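Local coordinates for protein putative phosphohistidine phosphatase SixA (Agrobacterium tumefaciens, PDB 2RFL) that probably removes phosphate groups from phosphorylated substrates, possibly phosphohistidine, as a member of the histidine phosphatase superfamily, at residues R67-A72 against M111-N116; R15-A20 against A39-I44; T9-L14 against E124-E129. One frame throughout, in Å; residues are numbered along the deposited sequence.

The three contacts sit around two neighbouring parallel strands, 10-15 and 109-114, of the alpha-beta-alpha sandwich. Interaction 3 lays helix 118-127 on one face of the sheet through strand 10-15; interaction 1 lays helix 64-77 on the other face through strand 109-114. Interaction 2 follows directly where strand 10-15 ends, setting the next loop against helix 35-51. The centres of interactions 1 and 2 lie about 9 Å apart, those of 1 and 3 about 16 Å, those of 2 and 3 about 20 Å. Along the chain, interaction 2 closes before interaction 1 opens, and interaction 3 spans both. Where interactions 1 and 2 touch, the His16 and His115 rings meet, consistent with the phosphate pocket of this superfamily.

Interaction 1 of 3, residues R67-A72 against M111-N116; sequences RQTTQA and MLVGHN
Thr69 and Thr70 of helix 64-77 pack on Val113 of strand 109-114 in a buried helix-on-sheet contact near the centre of the molecule. The strand lies in the interior of the sheet, between strands 57-60 and 10-15, and the helix covers the face to which Val113 turns its side chain. The small side chains let the backbones come close: the CA atoms of Thr70 and Val113 are 7.2 Å apart. The main touch is made by the hydroxyl of Thr70, which rests over the fork of the isopropyl group, with OG1 3.5 Å from Val113 CG2 and 3.7 Å from Val113 CG1. In Thr70 the oxygen stands anti to the carbonyl carbon (chi1 -76°), a rotation that swings OG1 to the strand and CG2 elsewhere. The two side chains run obliquely past each other. Thr69 arrives from the neighbouring position on the helix and meets the same valine at its CG1 methyl, Thr69 CB lying 4.3 Å from Val113 CG1. The hydroxyl of Thr69 is engaged elsewhere: it hydrogen-bonds Arg65 O one turn back in its own helix, and also Ala17 N in the loop after strand 10-15. Leu14 and Ser60 on the flanking strands also touch Val113, and Met111, two residues earlier on the strand, touches Trp73 of the same helix. Just beyond the strand, His115 turns its ring to His16, an arrangement consistent with the histidine pair of the superfamily's active site. No hydrogen bond joins the two segments, so between them the contact rests on shape and dispersion, while the polar grip of Thr69 ties the helix to the histidine-bearing loop beside it.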
ATOM      1  N   ARG A  67       6.898  -7.083   5.060  1.00 31.65           N
ATOM      2  CA  ARG A  67       6.819  -7.264   6.474  1.00 31.74           C
ATOM      3  C   ARG A  67       7.469  -6.090   7.253  1.00 32.19           C
ATOM      4  O   ARG A  67       6.825  -5.470   8.083  1.00 30.08           O
ATOM      5  CB  ARG A  67       7.431  -8.621   6.799  1.00 31.34           C
ATOM      6  CG  ARG A  67       6.468  -9.740   6.517  1.00 28.99           C
ATOM      7  CD  ARG A  67       7.000 -11.009   7.146  1.00 30.11           C
ATOM      8  NE  ARG A  67       6.046 -12.110   7.153  1.00 28.91           N
ATOM      9  CZ  ARG A  67       5.125 -12.330   8.103  1.00 31.54           C
ATOM     10  NH1 ARG A  67       4.995 -11.512   9.129  1.00 32.37           N
ATOM     11  NH2 ARG A  67       4.316 -13.379   8.030  1.00 28.45           N
ATOM     12  N   GLN A  68       8.726  -5.776   6.908  1.00 33.00           N
ATOM     13  CA  GLN A  68       9.492  -4.684   7.504  1.00 33.36           C
ATOM     14  C   GLN A  68       8.803  -3.359   7.144  1.00 33.60           C
ATOM     15  O   GLN A  68       8.591  -2.524   8.046  1.00 32.83           O
ATOM     16  CB  GLN A  68      10.966  -4.677   7.072  1.00 32.09           C
ATOM     17  CG  GLN A  68      11.815  -5.898   7.437  1.00 31.68           C
ATOM     18  CD  GLN A  68      13.052  -6.093   6.483  1.00 30.78           C
ATOM     19  OE1 GLN A  68      13.127  -5.582   5.355  1.00 28.01           O
ATOM     20  NE2 GLN A  68      13.960  -6.887   6.920  1.00 30.03           N
ATOM     21  N   THR A  69       8.406  -3.182   5.873  1.00 32.56           N
ATOM     22  CA  THR A  69       7.641  -1.975   5.534  1.00 32.75           C
ATOM     23  C   THR A  69       6.507  -1.785   6.575  1.00 33.44           C
ATOM     24  O   THR A  69       6.458  -0.733   7.214  1.00 32.83           O
ATOM     25  CB  THR A  69       7.107  -1.932   4.044  1.00 32.50           C
ATOM     26  OG1 THR A  69       8.187  -2.161   3.114  1.00 32.65           O
ATOM     27  CG2 THR A  69       6.497  -0.570   3.715  1.00 30.00           C
ATOM     28  N   THR A  70       5.669  -2.820   6.776  1.00 34.37           N
ATOM     29  CA  THR A  70       4.500  -2.816   7.712  1.00 36.12           C
ATOM     30  C   THR A  70       4.884  -2.492   9.172  1.00 37.74           C
ATOM     31  O   THR A  70       4.241  -1.656   9.792  1.00 37.26           O
ATOM     32  CB  THR A  70       3.613  -4.138   7.606  1.00 35.77           C
ATOM     33  OG1 THR A  70       2.798  -4.101   6.418  1.00 36.70           O
ATOM     34  CG2 THR A  70       2.708  -4.334   8.808  1.00 31.91           C
ATOM     35  N   GLN A  71       5.945  -3.140   9.681  1.00 39.07           N
ATOM     36  CA  GLN A  71       6.553  -2.810  10.952  1.00 40.53           C
ATOM     37  C   GLN A  71       6.863  -1.312  11.151  1.00 40.79           C
ATOM     38  O   GLN A  71       6.832  -0.794  12.260  1.00 39.54           O
ATOM     39  CB  GLN A  71       7.793  -3.685  11.193  1.00 41.46           C
ATOM     40  CG  GLN A  71       7.489  -5.196  11.303  1.00 44.17           C
ATOM     41  CD  GLN A  71       8.723  -6.121  11.336  1.00 47.04           C
ATOM     42  OE1 GLN A  71       9.862  -5.674  11.532  1.00 47.15           O
ATOM     43  NE2 GLN A  71       8.486  -7.431  11.131  1.00 45.08           N
ATOM     44  N   ALA A  72       7.175  -0.597  10.086  1.00 42.49           N
ATOM     45  CA  ALA A  72       7.331   0.854  10.250  1.00 43.84           C
ATOM     46  C   ALA A  72       6.019   1.510  10.705  1.00 44.04           C
ATOM     47  O   ALA A  72       6.004   2.238  11.653  1.00 44.06           O
ATOM     48  CB  ALA A  72       7.905   1.501   9.011  1.00 43.33           C
HETATM   49  N   MSE A 111      -5.833  -0.924   4.285  1.00 38.08           N
HETATM   50  CA  MSE A 111      -4.574  -0.653   3.663  1.00 36.08           C
HETATM   51  C   MSE A 111      -3.956  -1.939   3.160  1.00 34.53           C
HETATM   52  O   MSE A 111      -3.819  -2.920   3.903  1.00 33.65           O
HETATM   53  CB  MSE A 111      -3.616   0.001   4.635  1.00 36.46           C
HETATM   54  CG  MSE A 111      -2.236   0.090   4.073  1.00 37.81           C
HETATM   55 SE   MSE A 111      -1.158   1.371   4.957  0.95 46.00          SE
HETATM   56  CE  MSE A 111      -0.121   0.224   6.218  1.00 36.84           C
ATOM     57  N   LEU A 112      -3.556  -1.912   1.901  1.00 32.55           N
ATOM     58  CA  LEU A 112      -2.849  -3.025   1.332  1.00 32.10           C
ATOM     59  C   LEU A 112      -1.360  -2.726   1.263  1.00 31.54           C
ATOM     60  O   LEU A 112      -0.980  -1.638   0.882  1.00 31.88           O
ATOM     61  CB  LEU A 112      -3.423  -3.385  -0.053  1.00 31.29           C
ATOM     62  CG  LEU A 112      -4.903  -3.772  -0.166  1.00 32.14           C
ATOM     63  CD1 LEU A 112      -4.982  -4.455  -1.481  1.00 35.42           C
ATOM     64  CD2 LEU A 112      -5.529  -4.723   0.932  1.00 31.46           C
ATOM     65  N   VAL A 113      -0.525  -3.703   1.620  1.00 31.01           N
ATOM     66  CA  VAL A 113       0.948  -3.592   1.501  1.00 31.24           C
ATOM     67  C   VAL A 113       1.514  -4.731   0.607  1.00 31.11           C
ATOM     68  O   VAL A 113       1.710  -5.862   1.032  1.00 29.65           O
ATOM     69  CB  VAL A 113       1.653  -3.565   2.909  1.00 31.05           C
ATOM     70  CG1 VAL A 113       3.208  -3.381   2.813  1.00 31.25           C
ATOM     71  CG2 VAL A 113       1.036  -2.509   3.797  1.00 32.50           C
ATOM     72  N   GLY A 114       1.782  -4.402  -0.649  1.00 32.53           N
ATOM     73  CA  GLY A 114       2.311  -5.379  -1.619  1.00 32.29           C
ATOM     74  C   GLY A 114       3.189  -4.714  -2.655  1.00 31.89           C
ATOM     75  O   GLY A 114       3.821  -3.695  -2.369  1.00 31.54           O
ATOM     76  N   HIS A 115       3.194  -5.283  -3.863  1.00 31.59           N
ATOM     77  CA  HIS A 115       4.247  -5.037  -4.855  1.00 31.72           C
ATOM     78  C   HIS A 115       3.686  -4.614  -6.199  1.00 31.81           C
ATOM     79  O   HIS A 115       2.562  -4.964  -6.543  1.00 31.01           O
ATOM     80  CB  HIS A 115       5.110  -6.301  -5.137  1.00 31.17           C
ATOM     81  CG  HIS A 115       5.373  -7.170  -3.954  1.00 29.72           C
ATOM     82  ND1 HIS A 115       6.647  -7.443  -3.510  1.00 32.83           N
ATOM     83  CD2 HIS A 115       4.545  -7.905  -3.173  1.00 32.66           C
ATOM     84  CE1 HIS A 115       6.600  -8.278  -2.488  1.00 31.66           C
ATOM     85  NE2 HIS A 115       5.333  -8.569  -2.257  1.00 35.42           N
ATOM     86  N   ASN A 116       4.512  -3.879  -6.948  1.00 32.05           N
ATOM     87  CA  ASN A 116       4.354  -3.662  -8.386  1.00 32.29           C
ATOM     88  C   ASN A 116       4.545  -4.978  -9.169  1.00 32.25           C
ATOM     89  O   ASN A 116       5.300  -5.824  -8.732  1.00 32.69           O
ATOM     90  CB  ASN A 116       5.365  -2.601  -8.864  1.00 32.42           C
ATOM     91  CG  ASN A 116       4.807  -1.168  -8.816  1.00 33.87           C
ATOM     92  OD1 ASN A 116       3.613  -0.932  -8.583  1.00 35.29           O
ATOM     93  ND2 ASN A 116       5.676  -0.207  -9.066  1.00 36.97           N
TER

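Interaction 2 of 3, residues R15-A20 against A39-I44; sequences RHAKAA and AEAEII
Ala17 and Ala41 meet methyl to methyl, CB to CB at 3.6 Å, and this is where the loop after strand 10-15 presses tightly on helix 35-51. Both side chains point to the opposite segment, and with only one carbon each they allow a CA-to-CA distance of 5.6 Å between Ala17 and Ala41. Both residues are buried, and Leu33 also lies against Ala17. His16, just before, turns the other way from the helix. Its ND1 donates a hydrogen bond of 2.6 Å to Ala17 O, with an N-H...O angle of 149°; the acceptor lies 17° out of the ring plane. This short, somewhat bent bond links the ring to the peptide following Ala17, so the methyl pressed on the helix and the imidazole fixed on the far side belong to one small loop. Arg15-His16-Ala17 corresponds in position to the Arg-His-Gly signature of the histidine phosphatases, which follows the first strand of the sheet and whose histidine is the phosphate acceptor in relatives. His16 probably plays that part here, with Arg65 and Cys66 touching its side chain. On the looser side, Glu40 extends along the loop beyond Ala17. Its CG stands anti to the carbonyl carbon (chi1 -85°) and the chain beyond is extended, which carries OE1 to 3.9 Å from Lys18 N, too long for a hydrogen bond. OE1 is instead hydrogen-bonded to Thr142 OG1. Besides its backbone N, exposed Lys18 brings the base of its side chain near Glu40, Lys18 CB 4.4 Å from Glu40 OE1; its end leads away. With Lys18 NZ 5.9 Å from Glu40 OE2, the opposite charges probably attract at a distance, without forming a salt bridge.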
ATOM      1  N   ARG A  15       3.151   0.825  -1.543  1.00 32.01           N
ATOM      2  CA  ARG A  15       4.187  -0.001  -2.100  1.00 32.47           C
ATOM      3  C   ARG A  15       5.262  -0.144  -1.035  1.00 33.22           C
ATOM      4  O   ARG A  15       5.504   0.786  -0.274  1.00 31.91           O
ATOM      5  CB  ARG A  15       4.730   0.562  -3.398  1.00 32.51           C
ATOM      6  CG  ARG A  15       5.722  -0.402  -4.060  1.00 32.65           C
ATOM      7  CD  ARG A  15       6.032  -0.089  -5.497  1.00 28.81           C
ATOM      8  NE  ARG A  15       7.167  -0.881  -5.907  1.00 24.97           N
ATOM      9  CZ  ARG A  15       8.092  -0.461  -6.766  1.00 27.56           C
ATOM     10  NH1 ARG A  15       7.969   0.728  -7.353  1.00 27.33           N
ATOM     11  NH2 ARG A  15       9.133  -1.233  -7.056  1.00 23.94           N
ATOM     12  N   HIS A  16       5.862  -1.334  -0.965  1.00 34.36           N
ATOM     13  CA  HIS A  16       6.898  -1.633  -0.008  1.00 35.96           C
ATOM     14  C   HIS A  16       8.057  -0.661  -0.268  1.00 37.94           C
ATOM     15  O   HIS A  16       8.198  -0.125  -1.379  1.00 37.18           O
ATOM     16  CB  HIS A  16       7.355  -3.103  -0.120  1.00 35.62           C
ATOM     17  CG  HIS A  16       8.063  -3.417  -1.403  1.00 36.69           C
ATOM     18  ND1 HIS A  16       9.385  -3.081  -1.631  1.00 36.08           N
ATOM     19  CD2 HIS A  16       7.617  -3.978  -2.552  1.00 36.50           C
ATOM     20  CE1 HIS A  16       9.722  -3.433  -2.858  1.00 34.02           C
ATOM     21  NE2 HIS A  16       8.673  -3.990  -3.432  1.00 33.84           N
ATOM     22  N   ALA A  17       8.846  -0.415   0.775  1.00 39.84           N
ATOM     23  CA  ALA A  17       9.995   0.465   0.703  1.00 41.70           C
ATOM     24  C   ALA A  17      11.095  -0.169  -0.152  1.00 43.29           C
ATOM     25  O   ALA A  17      10.963  -1.347  -0.555  1.00 42.42           O
ATOM     26  CB  ALA A  17      10.491   0.783   2.119  1.00 41.37           C
ATOM     27  N   LYS A  18      12.153   0.614  -0.430  1.00 45.12           N
ATOM     28  CA  LYS A  18      13.298   0.172  -1.250  1.00 46.95           C
ATOM     29  C   LYS A  18      14.002  -1.043  -0.658  1.00 48.27           C
ATOM     30  O   LYS A  18      14.408  -1.046   0.516  1.00 48.10           O
ATOM     31  CB  LYS A  18      14.300   1.319  -1.507  1.00 47.22           C
ATOM     32  CG  LYS A  18      15.465   0.965  -2.478  1.00 47.87           C
ATOM     33  CD  LYS A  18      16.366   2.138  -2.846  1.00 45.27           C
ATOM     34  CE  LYS A  18      15.844   2.933  -4.052  1.00 48.31           C
ATOM     35  NZ  LYS A  18      15.321   2.126  -5.225  1.00 47.65           N
ATOM     36  N   ALA A  19      14.122  -2.069  -1.493  1.00 49.88           N
ATOM     37  CA  ALA A  19      14.730  -3.331  -1.132  1.00 52.56           C
ATOM     38  C   ALA A  19      16.125  -3.416  -1.695  1.00 55.21           C
ATOM     39  O   ALA A  19      16.449  -2.735  -2.655  1.00 55.28           O
ATOM     40  CB  ALA A  19      13.898  -4.481  -1.638  1.00 51.73           C
ATOM     41  N   ALA A  20      16.942  -4.256  -1.078  1.00 59.17           N
ATOM     42  CA  ALA A  20      18.290  -4.522  -1.545  1.00 64.15           C
ATOM     43  C   ALA A  20      18.281  -5.768  -2.422  1.00 67.31           C
ATOM     44  O   ALA A  20      17.262  -6.464  -2.521  1.00 67.24           O
ATOM     45  CB  ALA A  20      19.241  -4.693  -0.348  1.00 64.81           C
ATOM     46  N   ALA A  39      14.560   4.133   5.787  1.00 47.99           N
ATOM     47  CA  ALA A  39      14.376   5.509   6.207  1.00 50.01           C
ATOM     48  C   ALA A  39      13.095   6.089   5.641  1.00 50.34           C
ATOM     49  O   ALA A  39      12.382   6.753   6.376  1.00 50.61           O
ATOM     50  CB  ALA A  39      15.598   6.369   5.831  1.00 50.14           C
ATOM     51  N   GLU A  40      12.827   5.821   4.358  1.00 50.49           N
ATOM     52  CA  GLU A  40      11.674   6.314   3.608  1.00 51.67           C
ATOM     53  C   GLU A  40      10.362   5.835   4.223  1.00 51.04           C
ATOM     54  O   GLU A  40       9.395   6.580   4.332  1.00 50.47           O
ATOM     55  CB  GLU A  40      11.654   5.670   2.229  1.00 52.32           C
ATOM     56  CG  GLU A  40      12.452   6.241   1.105  1.00 57.51           C
ATOM     57  CD  GLU A  40      12.266   5.407  -0.214  1.00 60.76           C
ATOM     58  OE1 GLU A  40      11.479   4.415  -0.251  1.00 56.20           O
ATOM     59  OE2 GLU A  40      12.943   5.756  -1.217  1.00 65.55           O
ATOM     60  N   ALA A  41      10.312   4.546   4.527  1.00 50.07           N
ATOM     61  CA  ALA A  41       9.117   3.951   5.040  1.00 49.73           C
ATOM     62  C   ALA A  41       8.788   4.544   6.397  1.00 49.38           C
ATOM     63  O   ALA A  41       7.629   4.774   6.709  1.00 48.40           O
ATOM     64  CB  ALA A  41       9.265   2.437   5.117  1.00 50.38           C
ATOM     65  N   GLU A  42       9.815   4.798   7.200  1.00 49.38           N
ATOM     66  CA  GLU A  42       9.626   5.641   8.388  1.00 49.62           C
ATOM     67  C   GLU A  42       9.114   7.067   8.068  1.00 47.81           C
ATOM     68  O   GLU A  42       8.104   7.475   8.634  1.00 46.88           O
ATOM     69  CB  GLU A  42      10.855   5.646   9.301  1.00 50.30           C
ATOM     70  CG  GLU A  42      10.524   6.074  10.710  1.00 54.00           C
ATOM     71  CD  GLU A  42      11.048   5.104  11.759  1.00 57.72           C
ATOM     72  OE1 GLU A  42      12.172   5.334  12.262  1.00 56.70           O
ATOM     73  OE2 GLU A  42      10.338   4.109  12.060  1.00 57.64           O
ATOM     74  N   ILE A  43       9.780   7.787   7.161  1.00 45.88           N
ATOM     75  CA  ILE A  43       9.387   9.156   6.813  1.00 45.20           C
ATOM     76  C   ILE A  43       7.904   9.163   6.427  1.00 44.09           C
ATOM     77  O   ILE A  43       7.112   9.929   6.970  1.00 43.57           O
ATOM     78  CB  ILE A  43      10.286   9.784   5.671  1.00 45.87           C
ATOM     79  CG1 ILE A  43      11.660  10.250   6.175  1.00 43.60           C
ATOM     80  CG2 ILE A  43       9.609  10.999   5.020  1.00 45.50           C
ATOM     81  CD1 ILE A  43      12.412   9.289   7.099  1.00 41.87           C
ATOM     82  N   ILE A  44       7.536   8.244   5.550  1.00 42.62           N
ATOM     83  CA  ILE A  44       6.178   8.131   4.994  1.00 42.37           C
ATOM     84  C   ILE A  44       5.110   7.641   6.006  1.00 41.02           C
ATOM     85  O   ILE A  44       4.084   8.274   6.168  1.00 40.24           O
ATOM     86  CB  ILE A  44       6.190   7.276   3.675  1.00 41.36           C
ATOM     87  CG1 ILE A  44       7.157   7.866   2.619  1.00 41.85           C
ATOM     88  CG2 ILE A  44       4.739   7.009   3.134  1.00 44.81           C
ATOM     89  CD1 ILE A  44       6.827   9.244   2.083  1.00 43.67           C
TER

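Interaction 3 of 3, residues T9-L14 against E124-E129; sequences TRVYLL and EAMIGE
Val11 and Leu13, alternate residues of strand 10-15, send their side chains to Met126 near the end of helix 118-127, a selenomethionine in this crystal. Along the strand, Arg10 comes first on the other face of the sheet: its guanidinium forms a salt bridge with Asp149 of strand 145-149. Val11 turns to the helix and meets Met126 tip to tip, CG1 to SE at 4.1 Å. Tyr12 again belongs to the other face, where Arg10 CG lies 3.8 Å above its ring plane, offset toward the rim; its backbone bonds to strand 109-114 hold the two strands parallel. Leu13 returns to the helix side, and its CD1 comes within 4.3 Å of the same selenium atom. Leu14, last in the segment, points back to the opposite face, where it touches Ser143.

The helix contributes a single long side chain. Met126 has CG anti to its carbonyl carbon (chi1 -55°) and then runs straight (chi2 169°, chi3 179°), which bridges a gap of 10.2 Å between the CA atoms of Val11 and Met126. Leu98 and Ile101 of helix 98-102 and Trp161 also touch Met126, completing an apolar nest on this face of the alpha-beta-alpha sandwich. Both strand residues and Met126 are buried, and no hydrogen bond crosses between the segments. The contact thus rests on dispersion between branched carbon tips and one polarisable atom, selenium in this crystal and sulfur in the natural methionine, with no directional bond to fix the helix on the strand.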
ATOM      1  N   THR A   9     -14.701   2.416   3.005  1.00 44.01           N
ATOM      2  CA  THR A   9     -14.926   3.773   2.521  1.00 43.89           C
ATOM      3  C   THR A   9     -13.602   4.528   2.269  1.00 43.76           C
ATOM      4  O   THR A   9     -13.576   5.562   1.609  1.00 43.43           O
ATOM      5  CB  THR A   9     -15.992   4.522   3.394  1.00 43.97           C
ATOM      6  OG1 THR A   9     -15.417   5.131   4.550  1.00 43.35           O
ATOM      7  CG2 THR A   9     -17.035   3.559   3.851  1.00 43.81           C
ATOM      8  N   ARG A  10     -12.506   3.973   2.782  1.00 43.61           N
ATOM      9  CA  ARG A  10     -11.158   4.479   2.505  1.00 43.50           C
ATOM     10  C   ARG A  10     -10.174   3.344   2.215  1.00 42.37           C
ATOM     11  O   ARG A  10     -10.043   2.419   3.021  1.00 42.05           O
ATOM     12  CB  ARG A  10     -10.610   5.349   3.652  1.00 44.05           C
ATOM     13  CG  ARG A  10      -9.259   6.009   3.296  1.00 45.70           C
ATOM     14  CD  ARG A  10      -8.978   7.285   4.065  1.00 49.11           C
ATOM     15  NE  ARG A  10      -9.794   8.404   3.611  1.00 52.55           N
ATOM     16  CZ  ARG A  10      -9.620   9.658   4.010  1.00 53.90           C
ATOM     17  NH1 ARG A  10      -8.643   9.950   4.853  1.00 58.15           N
ATOM     18  NH2 ARG A  10     -10.400  10.623   3.553  1.00 53.48           N
ATOM     19  N   VAL A  11      -9.495   3.458   1.070  1.00 40.80           N
ATOM     20  CA  VAL A  11      -8.442   2.545   0.619  1.00 39.16           C
ATOM     21  C   VAL A  11      -7.061   3.202   0.649  1.00 37.40           C
ATOM     22  O   VAL A  11      -6.815   4.207  -0.007  1.00 36.53           O
ATOM     23  CB  VAL A  11      -8.695   2.046  -0.832  1.00 39.24           C
ATOM     24  CG1 VAL A  11      -7.456   1.427  -1.460  1.00 37.30           C
ATOM     25  CG2 VAL A  11      -9.794   1.028  -0.854  1.00 42.94           C
ATOM     26  N   TYR A  12      -6.155   2.605   1.398  1.00 35.51           N
ATOM     27  CA  TYR A  12      -4.752   2.985   1.332  1.00 33.62           C
ATOM     28  C   TYR A  12      -4.001   1.937   0.545  1.00 32.10           C
ATOM     29  O   TYR A  12      -4.189   0.717   0.776  1.00 31.16           O
ATOM     30  CB  TYR A  12      -4.152   3.095   2.720  1.00 33.66           C
ATOM     31  CG  TYR A  12      -4.872   4.042   3.679  1.00 34.68           C
ATOM     32  CD1 TYR A  12      -5.698   3.538   4.691  1.00 31.79           C
ATOM     33  CD2 TYR A  12      -4.673   5.452   3.604  1.00 33.30           C
ATOM     34  CE1 TYR A  12      -6.338   4.408   5.584  1.00 35.43           C
ATOM     35  CE2 TYR A  12      -5.299   6.326   4.501  1.00 31.61           C
ATOM     36  CZ  TYR A  12      -6.133   5.798   5.481  1.00 35.72           C
ATOM     37  OH  TYR A  12      -6.759   6.646   6.372  1.00 36.09           O
ATOM     38  N   LEU A  13      -3.182   2.423  -0.390  1.00 30.41           N
ATOM     39  CA  LEU A  13      -2.310   1.611  -1.238  1.00 29.81           C
ATOM     40  C   LEU A  13      -0.842   1.972  -1.105  1.00 30.23           C
ATOM     41  O   LEU A  13      -0.393   3.027  -1.624  1.00 29.49           O
ATOM     42  CB  LEU A  13      -2.681   1.799  -2.717  1.00 30.69           C
ATOM     43  CG  LEU A  13      -4.058   1.507  -3.289  1.00 28.37           C
ATOM     44  CD1 LEU A  13      -3.999   1.867  -4.748  1.00 29.59           C
ATOM     45  CD2 LEU A  13      -4.371   0.071  -3.127  1.00 31.07           C
ATOM     46  N   LEU A  14      -0.104   1.056  -0.477  1.00 29.86           N
ATOM     47  CA  LEU A  14       1.280   1.228  -0.058  1.00 30.24           C
ATOM     48  C   LEU A  14       2.230   0.263  -0.780  1.00 30.54           C
ATOM     49  O   LEU A  14       2.162  -0.968  -0.638  1.00 30.36           O
ATOM     50  CB  LEU A  14       1.419   1.066   1.495  1.00 29.80           C
ATOM     51  CG  LEU A  14       2.835   1.148   2.140  1.00 28.47           C
ATOM     52  CD1 LEU A  14       3.559   2.494   1.896  1.00 25.85           C
ATOM     53  CD2 LEU A  14       2.869   0.807   3.645  1.00 23.26           C
ATOM     54  N   GLU A 124      -4.692   1.900 -10.870  1.00 32.83           N
ATOM     55  CA  GLU A 124      -5.162   2.142 -12.223  1.00 35.60           C
ATOM     56  C   GLU A 124      -6.637   1.708 -12.327  1.00 36.01           C
ATOM     57  O   GLU A 124      -7.481   2.478 -12.773  1.00 34.32           O
ATOM     58  CB  GLU A 124      -4.256   1.463 -13.296  1.00 36.27           C
ATOM     59  CG  GLU A 124      -4.550   1.908 -14.746  1.00 40.48           C
ATOM     60  CD  GLU A 124      -4.004   0.985 -15.874  1.00 46.99           C
ATOM     61  OE1 GLU A 124      -3.462  -0.123 -15.614  1.00 46.33           O
ATOM     62  OE2 GLU A 124      -4.143   1.390 -17.057  1.00 49.37           O
ATOM     63  N   ALA A 125      -6.926   0.484 -11.873  1.00 37.00           N
ATOM     64  CA  ALA A 125      -8.285  -0.098 -11.871  1.00 37.54           C
ATOM     65  C   ALA A 125      -9.317   0.813 -11.271  1.00 37.19           C
ATOM     66  O   ALA A 125     -10.452   0.820 -11.715  1.00 37.30           O
ATOM     67  CB  ALA A 125      -8.289  -1.416 -11.123  1.00 37.78           C
HETATM   68  N   MSE A 126      -8.897   1.590 -10.271  1.00 37.43           N
HETATM   69  CA  MSE A 126      -9.758   2.446  -9.459  1.00 37.25           C
HETATM   70  C   MSE A 126      -9.891   3.895  -9.969  1.00 38.02           C
HETATM   71  O   MSE A 126     -10.949   4.465  -9.868  1.00 37.48           O
HETATM   72  CB  MSE A 126      -9.285   2.452  -8.001  1.00 36.24           C
HETATM   73  CG  MSE A 126      -9.148   1.107  -7.300  1.00 36.32           C
HETATM   74 SE   MSE A 126      -8.197   1.240  -5.522  0.84 43.52          SE
HETATM   75  CE  MSE A 126      -8.322  -0.627  -5.085  1.00 45.44           C
ATOM     76  N   ILE A 127      -8.812   4.501 -10.462  1.00 39.90           N
ATOM     77  CA  ILE A 127      -8.815   5.914 -10.888  1.00 41.35           C
ATOM     78  C   ILE A 127      -8.554   6.111 -12.396  1.00 42.48           C
ATOM     79  O   ILE A 127      -8.727   7.217 -12.929  1.00 42.34           O
ATOM     80  CB  ILE A 127      -7.840   6.821 -10.057  1.00 42.11           C
ATOM     81  CG1 ILE A 127      -6.375   6.498 -10.388  1.00 43.68           C
ATOM     82  CG2 ILE A 127      -8.103   6.751  -8.515  1.00 40.64           C
ATOM     83  CD1 ILE A 127      -5.429   7.605  -9.981  1.00 44.86           C
ATOM     84  N   GLY A 128      -8.201   5.037 -13.088  1.00 42.95           N
ATOM     85  CA  GLY A 128      -8.059   5.060 -14.539  1.00 45.27           C
ATOM     86  C   GLY A 128      -6.649   5.398 -14.946  1.00 46.65           C
ATOM     87  O   GLY A 128      -5.917   6.009 -14.188  1.00 45.96           O
ATOM     88  N   GLU A 129      -6.257   4.994 -16.151  1.00 49.40           N
ATOM     89  CA  GLU A 129      -4.923   5.329 -16.678  1.00 51.13           C
ATOM     90  C   GLU A 129      -4.610   6.852 -16.814  1.00 51.10           C
ATOM     91  O   GLU A 129      -3.520   7.283 -16.456  1.00 50.64           O
ATOM     92  CB  GLU A 129      -4.648   4.588 -17.974  1.00 52.17           C
ATOM     93  CG  GLU A 129      -5.695   4.774 -19.036  1.00 56.25           C
ATOM     94  CD  GLU A 129      -5.133   4.571 -20.430  1.00 60.44           C
ATOM     95  OE1 GLU A 129      -5.309   3.465 -20.979  1.00 61.71           O
ATOM     96  OE2 GLU A 129      -4.509   5.515 -20.969  1.00 63.02           O
TER